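Local atomic coordinates of mandalate racemase/muconate lactonizing enzyme (Unidentified, PDB entry 4E4U), a protein that is a putative member of the mandelate racemase/muconate lactonizing enzyme family in the enolase superfamily, probably acting on a carboxylate substrate, as relatives do. Residues A77-G81 and F82-P86; G96-M99 and A100-I104. All blocks are in the same frame, centred on the assembly; numbering follows the deposited sequence.

Contact 1 of 2, residues A77-G81 and F82-P86; sequences AYSSG and FTQRP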
ATOM      1  N   ALA A  77     -24.705 -26.693  -2.139  1.00 10.59           N
ATOM      2  CA  ALA A  77     -24.236 -26.753  -3.520  1.00 10.86           C
ATOM      3  C   ALA A  77     -22.805 -26.238  -3.648  1.00 10.16           C
ATOM      4  O   ALA A  77     -21.965 -26.848  -4.309  1.00 11.05           O
ATOM      5  CB  ALA A  77     -25.169 -25.963  -4.429  1.00 12.01           C
ATOM      6  N   TYR A  78     -22.544 -25.096  -3.014  1.00  9.53           N
ATOM      7  CA  TYR A  78     -21.233 -24.460  -3.021  1.00 10.09           C
ATOM      8  C   TYR A  78     -20.145 -25.365  -2.448  1.00  9.93           C
ATOM      9  O   TYR A  78     -18.988 -25.275  -2.841  1.00 10.72           O
ATOM     10  CB  TYR A  78     -21.327 -23.147  -2.226  1.00 10.54           C
ATOM     11  CG  TYR A  78     -20.072 -22.306  -2.183  1.00  9.40           C
ATOM     12  CD1 TYR A  78     -19.607 -21.656  -3.316  1.00 10.17           C
ATOM     13  CD2 TYR A  78     -19.372 -22.134  -0.999  1.00 10.05           C
ATOM     14  CE1 TYR A  78     -18.482 -20.867  -3.275  1.00 10.04           C
ATOM     15  CE2 TYR A  78     -18.233 -21.352  -0.947  1.00 10.78           C
ATOM     16  CZ  TYR A  78     -17.788 -20.721  -2.092  1.00 10.05           C
ATOM     17  OH  TYR A  78     -16.660 -19.930  -2.073  1.00 10.89           O
ATOM     18  N   SER A  79     -20.531 -26.238  -1.521  1.00  9.72           N
ATOM     19  CA  SER A  79     -19.579 -27.081  -0.797  1.00 10.02           C
ATOM     20  C   SER A  79     -19.431 -28.480  -1.394  1.00  9.89           C
ATOM     21  O   SER A  79     -18.538 -29.237  -0.999  1.00 10.96           O
ATOM     22  CB  SER A  79     -20.027 -27.208   0.659  1.00 10.73           C
ATOM     23  OG  SER A  79     -20.072 -25.923   1.268  1.00 10.96           O
ATOM     24  N   SER A  80     -20.313 -28.808  -2.340  1.00 10.09           N
ATOM     25  CA  SER A  80     -20.469 -30.156  -2.881  1.00 10.51           C
ATOM     26  C   SER A  80     -19.151 -30.834  -3.254  1.00 10.62           C
ATOM     27  O   SER A  80     -18.365 -30.295  -4.034  1.00 12.03           O
ATOM     28  CB  SER A  80     -21.387 -30.102  -4.107  1.00 11.28           C
ATOM     29  OG  SER A  80     -21.725 -31.400  -4.569  1.00 11.77           O
ATOM     30  N   GLY A  81     -18.918 -32.027  -2.718  1.00 11.26           N
ATOM     31  CA  GLY A  81     -17.746 -32.807  -3.078  1.00 12.15           C
ATOM     32  C   GLY A  81     -16.442 -32.277  -2.515  1.00 11.23           C
ATOM     33  O   GLY A  81     -15.378 -32.519  -3.083  1.00 12.61           O
ATOM     34  N   PHE A  82     -16.520 -31.566  -1.390  1.00 10.99           N
ATOM     35  CA  PHE A  82     -15.354 -30.934  -0.771  1.00 10.88           C
ATOM     36  C   PHE A  82     -14.755 -29.915  -1.743  1.00 10.62           C
ATOM     37  O   PHE A  82     -13.603 -30.001  -2.160  1.00 11.71           O
ATOM     38  CB  PHE A  82     -14.322 -31.965  -0.291  1.00 11.77           C
ATOM     39  CG  PHE A  82     -13.203 -31.364   0.522  1.00 12.05           C
ATOM     40  CD1 PHE A  82     -13.485 -30.554   1.620  1.00 12.72           C
ATOM     41  CD2 PHE A  82     -11.871 -31.601   0.196  1.00 12.58           C
ATOM     42  CE1 PHE A  82     -12.459 -29.991   2.379  1.00 12.93           C
ATOM     43  CE2 PHE A  82     -10.841 -31.037   0.944  1.00 12.35           C
ATOM     44  CZ  PHE A  82     -11.133 -30.240   2.036  1.00 12.53           C
ATOM     45  N   THR A  83     -15.581 -28.946  -2.105  1.00  9.90           N
ATOM     46  CA  THR A  83     -15.145 -27.846  -2.949  1.00 10.43           C
ATOM     47  C   THR A  83     -15.160 -26.563  -2.114  1.00 10.45           C
ATOM     48  O   THR A  83     -14.131 -26.183  -1.553  1.00 10.95           O
ATOM     49  CB  THR A  83     -15.984 -27.771  -4.258  1.00 11.18           C
ATOM     50  OG1 THR A  83     -17.383 -27.744  -3.945  1.00 11.74           O
ATOM     51  CG2 THR A  83     -15.676 -28.989  -5.151  1.00 11.85           C
ATOM     52  N   GLN A  84     -16.321 -25.930  -1.983  1.00 10.80           N
ATOM     53  CA  GLN A  84     -16.444 -24.733  -1.142  1.00 10.26           C
ATOM     54  C   GLN A  84     -15.579 -23.587  -1.672  1.00 10.04           C
ATOM     55  O   GLN A  84     -15.042 -22.770  -0.919  1.00 10.75           O
ATOM     56  CB  GLN A  84     -16.158 -25.035   0.339  1.00 11.08           C
ATOM     57  CG  GLN A  84     -16.886 -24.091   1.280  1.00 11.23           C
ATOM     58  CD  GLN A  84     -16.879 -24.590   2.707  1.00 10.66           C
ATOM     59  OE1 GLN A  84     -15.861 -24.518   3.405  1.00 12.37           O
ATOM     60  NE2 GLN A  84     -18.008 -25.133   3.147  1.00 10.81           N
ATOM     61  N   ARG A  85     -15.438 -23.573  -2.990  1.00 10.25           N
ATOM     62  CA  ARG A  85     -15.039 -22.396  -3.758  1.00  9.34           C
ATOM     63  C   ARG A  85     -15.880 -22.475  -5.028  1.00 10.14           C
ATOM     64  O   ARG A  85     -16.451 -23.520  -5.313  1.00 11.11           O
ATOM     65  CB  ARG A  85     -13.518 -22.341  -4.031  1.00 10.26           C
ATOM     66  CG  ARG A  85     -12.819 -23.678  -4.329  1.00 10.20           C
ATOM     67  CD  ARG A  85     -13.251 -24.374  -5.638  1.00 10.30           C
ATOM     68  NE  ARG A  85     -13.327 -23.444  -6.766  1.00 10.16           N
ATOM     69  CZ  ARG A  85     -12.284 -22.941  -7.427  1.00 10.14           C
ATOM     70  NH1 ARG A  85     -11.045 -23.307  -7.121  1.00 10.63           N
ATOM     71  NH2 ARG A  85     -12.487 -22.078  -8.417  1.00 10.96           N
ATOM     72  N   PRO A  86     -15.981 -21.380  -5.784  1.00 10.49           N
ATOM     73  CA  PRO A  86     -16.959 -21.416  -6.880  1.00 11.00           C
ATOM     74  C   PRO A  86     -16.666 -22.468  -7.952  1.00 10.99           C
ATOM     75  O   PRO A  86     -15.553 -22.502  -8.488  1.00 11.58           O
ATOM     76  CB  PRO A  86     -16.861 -20.008  -7.475  1.00 12.32           C
ATOM     77  CG  PRO A  86     -16.423 -19.158  -6.319  1.00 12.27           C
ATOM     78  CD  PRO A  86     -15.438 -20.029  -5.568  1.00 10.94           C
TER
HETATM   79  O   HOH W   1     -19.523 -26.716  -5.671  1.00 12.46           O
HETATM   80  O   HOH W   2     -15.320 -20.291   0.333  1.00 11.97           O
HETATM   81  O   HOH W   3     -19.271 -23.985  -6.012  1.00 12.20           O
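The ring of Tyr78 lies against the backbone of Gln84 and Arg85 as the chain doubles back after the end of helix 70-79. CA of Gln84 sits over the ring face, 4.2 Å from its centroid, in a CH-pi contact, and Arg85 N stands over the same face, offset toward the rim. With chi1 at -177°, which sets CG opposite the backbone N, the Tyr78 ring is laid along the returning chain, where its CE1 also meets CD of Pro86 at 3.9 Å.

Backbone hydrogen bonding closes the turn. Thr83 N donates to Ser79 O almost straight (174° at the hydrogen), although it stands above the carbonyl plane, and Gln84 N makes a weak bond to Tyr78 O. This is the exit from a helix of the N-terminal capping domain of the enolase superfamily, with positive phi at Gly81, Phe82 and Gln84 sending the chain back beside its last turn.

Side-chain bonds reinforce the reversal. The Thr83 hydroxyl, turned between its own backbone N and carbonyl carbon (chi1 53°), donates from OG1 to Ser80 O at 2.7 Å. NE2 of Gln84 reaches Ser79 OG at 2.9 Å, with the hydroxyl close to the amide plane; that OG is also bonded to Arg75 O, and NE2 to Thr172 O of the second subunit. Arg85 folds back to hold Pro86 O side-on with NE and NH2, while NH2 also forms a salt bridge with Glu266 of the second subunit.

Waters bridge the helix end and the returning chain. One lies between Ala77 O and Thr83 OG1, donating to the latter at 2.9 Å; another, at the edge of the Tyr78 ring, joins Tyr78 OH to Gln84 O, lying 2.8 Å from each.

Contact 2 of 2, residues G96-M99 and A100-I104; sequences GLEM and ACWDI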
ATOM      1  N   GLY A  96     -30.684 -21.722 -10.796  1.00 10.88           N
ATOM      2  CA  GLY A  96     -31.980 -22.094 -11.334  1.00 11.27           C
ATOM      3  C   GLY A  96     -32.849 -22.737 -10.275  1.00 11.33           C
ATOM      4  O   GLY A  96     -34.032 -22.423 -10.155  1.00 11.54           O
ATOM      5  N   LEU A  97     -32.267 -23.656  -9.508  1.00 11.14           N
ATOM      6  CA  LEU A  97     -33.019 -24.323  -8.451  1.00 11.21           C
ATOM      7  C   LEU A  97     -33.467 -23.328  -7.384  1.00 11.34           C
ATOM      8  O   LEU A  97     -34.605 -23.380  -6.914  1.00 11.90           O
ATOM      9  CB  LEU A  97     -32.186 -25.434  -7.817  1.00 12.27           C
ATOM     10  CG  LEU A  97     -31.750 -26.596  -8.716  1.00 13.74           C
ATOM     11  CD1 LEU A  97     -30.839 -27.542  -7.947  1.00 14.96           C
ATOM     12  CD2 LEU A  97     -32.957 -27.336  -9.272  1.00 14.87           C
ATOM     13  N   GLU A  98     -32.574 -22.413  -7.017  1.00 10.58           N
ATOM     14  CA  GLU A  98     -32.864 -21.456  -5.959  1.00 10.90           C
ATOM     15  C   GLU A  98     -33.954 -20.467  -6.379  1.00 11.65           C
ATOM     16  O   GLU A  98     -34.847 -20.141  -5.591  1.00 11.36           O
ATOM     17  CB  GLU A  98     -31.580 -20.732  -5.544  1.00 11.49           C
ATOM     18  CG  GLU A  98     -31.700 -19.886  -4.282  1.00 11.55           C
ATOM     19  CD  GLU A  98     -31.915 -18.420  -4.587  1.00 12.49           C
ATOM     20  OE1 GLU A  98     -32.381 -18.122  -5.708  1.00 12.84           O
ATOM     21  OE2 GLU A  98     -31.627 -17.565  -3.715  1.00 12.04           O
ATOM     22  N   MET A  99     -33.905 -19.986  -7.618  1.00 11.10           N
ATOM     23  CA  MET A  99     -34.916 -19.013  -8.025  1.00 11.32           C
ATOM     24  C   MET A  99     -36.286 -19.685  -8.151  1.00 11.60           C
ATOM     25  O   MET A  99     -37.312 -19.054  -7.897  1.00 11.45           O
ATOM     26  CB  MET A  99     -34.522 -18.250  -9.300  1.00 12.31           C
ATOM     27  CG  MET A  99     -34.630 -19.058 -10.584  1.00 12.07           C
ATOM     28  SD  MET A  99     -34.221 -18.103 -12.066  1.00 12.49           S
ATOM     29  CE  MET A  99     -32.453 -17.873 -11.867  1.00 12.83           C
ATOM     30  N   ALA A 100     -36.301 -20.972  -8.510  1.00 11.61           N
ATOM     31  CA  ALA A 100     -37.543 -21.749  -8.515  1.00 12.05           C
ATOM     32  C   ALA A 100     -38.081 -21.881  -7.091  1.00 11.72           C
ATOM     33  O   ALA A 100     -39.286 -21.818  -6.871  1.00 12.52           O
ATOM     34  CB  ALA A 100     -37.332 -23.114  -9.144  1.00 13.00           C
ATOM     35  N   CYS A 101     -37.183 -22.038  -6.122  1.00 11.61           N
ATOM     36  CA  CYS A 101     -37.592 -22.017  -4.717  1.00 11.74           C
ATOM     37  C   CYS A 101     -38.214 -20.674  -4.342  1.00 11.76           C
ATOM     38  O   CYS A 101     -39.244 -20.645  -3.675  1.00 12.25           O
ATOM     39  CB  CYS A 101     -36.420 -22.353  -3.782  1.00 12.08           C
ATOM     40  SG  CYS A 101     -35.910 -24.085  -3.850  1.00 13.84           S
ATOM     41  N   TRP A 102     -37.610 -19.567  -4.771  1.00 11.79           N
ATOM     42  CA  TRP A 102     -38.204 -18.252  -4.510  1.00 11.39           C
ATOM     43  C   TRP A 102     -39.583 -18.098  -5.151  1.00 11.86           C
ATOM     44  O   TRP A 102     -40.479 -17.490  -4.565  1.00 12.54           O
ATOM     45  CB  TRP A 102     -37.276 -17.111  -4.944  1.00 11.30           C
ATOM     46  CG  TRP A 102     -36.218 -16.803  -3.918  1.00 11.51           C
ATOM     47  CD1 TRP A 102     -34.896 -17.126  -3.980  1.00 11.72           C
ATOM     48  CD2 TRP A 102     -36.417 -16.146  -2.663  1.00 11.68           C
ATOM     49  NE1 TRP A 102     -34.247 -16.688  -2.846  1.00 12.02           N
ATOM     50  CE2 TRP A 102     -35.161 -16.082  -2.013  1.00 12.21           C
ATOM     51  CE3 TRP A 102     -37.524 -15.581  -2.016  1.00 12.45           C
ATOM     52  CZ2 TRP A 102     -34.990 -15.486  -0.764  1.00 13.17           C
ATOM     53  CZ3 TRP A 102     -37.357 -14.994  -0.775  1.00 14.07           C
ATOM     54  CH2 TRP A 102     -36.100 -14.950  -0.163  1.00 14.25           C
ATOM     55  N   ASP A 103     -39.744 -18.634  -6.357  1.00 12.19           N
ATOM     56  CA  ASP A 103     -41.039 -18.633  -7.029  1.00 12.25           C
ATOM     57  C   ASP A 103     -42.079 -19.283  -6.105  1.00 12.16           C
ATOM     58  O   ASP A 103     -43.173 -18.742  -5.904  1.00 13.35           O
ATOM     59  CB  ASP A 103     -40.915 -19.396  -8.354  1.00 13.38           C
ATOM     60  CG  ASP A 103     -42.045 -19.102  -9.326  1.00 13.94           C
ATOM     61  OD1 ASP A 103     -42.709 -18.043  -9.225  1.00 14.35           O
ATOM     62  OD2 ASP A 103     -42.264 -19.945 -10.222  1.00 14.72           O
ATOM     63  N   ILE A 104     -41.728 -20.436  -5.539  1.00 12.34           N
ATOM     64  CA  ILE A 104     -42.582 -21.135  -4.578  1.00 12.51           C
ATOM     65  C   ILE A 104     -42.809 -20.352  -3.275  1.00 12.84           C
ATOM     66  O   ILE A 104     -43.939 -20.255  -2.796  1.00 14.13           O
ATOM     67  CB  ILE A 104     -42.018 -22.547  -4.296  1.00 13.67           C
ATOM     68  CG1 ILE A 104     -42.226 -23.432  -5.523  1.00 14.87           C
ATOM     69  CG2 ILE A 104     -42.657 -23.169  -3.059  1.00 13.90           C
ATOM     70  CD1 ILE A 104     -41.336 -24.642  -5.546  1.00 15.25           C
TER
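Residues Gly96 to Ile104 form regular alpha-helix, in which Ala100, Cys101, Trp102 and Asp103 each donate their backbone N to the carbonyl oxygen four residues earlier, with Trp102 N 2.9 Å from Glu98 O. One turn apart, the side chains of Glu98 and Trp102 run side by side in the same direction. The carboxylate meets the edge of the indole at its pyrrole end, its plane turned 67° from the ring. NE1 of Trp102 reaches OE2 of Glu98 at 2.9 Å in a weak, bent bond (135° at the hydrogen), while OE1 lies 3.2 Å from CD1 of Trp102. A bend at chi2 (-98°) brings the glutamate's end alongside the ring. This i to i+4 pair belongs to helix 88-109 of the N-terminal capping domain. OE1 and OE2 also accept from the backbone N of Leu289 and Leu290, at the start of helix 289-301 of the barrel domain, and the Trp102 side chain packs on Val70 of helix 70-79 and on Leu116 of the third subunit. Elsewhere on the helix, CB of Ala100 lies 3.5 Å from both Gly96 O and Leu97 O, and the Ala100 and Cys101 side chains pack on Leu28 of strand 22-30.

Contact 1 comes first along the chain, at the end of helix 70-79 and in the loop that follows; contact 2 lies in the middle of helix 88-109, the next helix. Their centres are 20 Å apart and their nearest atoms about 7 Å, so the two do not touch. Both belong to the N-terminal capping domain, and the helices are in contact: Ala77 packs on Met90 and Val94, and Glu98 on Val70 and Leu73. Both contacts also reach the barrel domain, contact 1 through helix 263-272 and contact 2 through helix 289-301. Residues 77-86 meet the second subunit as well, and residues 96-104 pack on strand 22-30 of the capping domain.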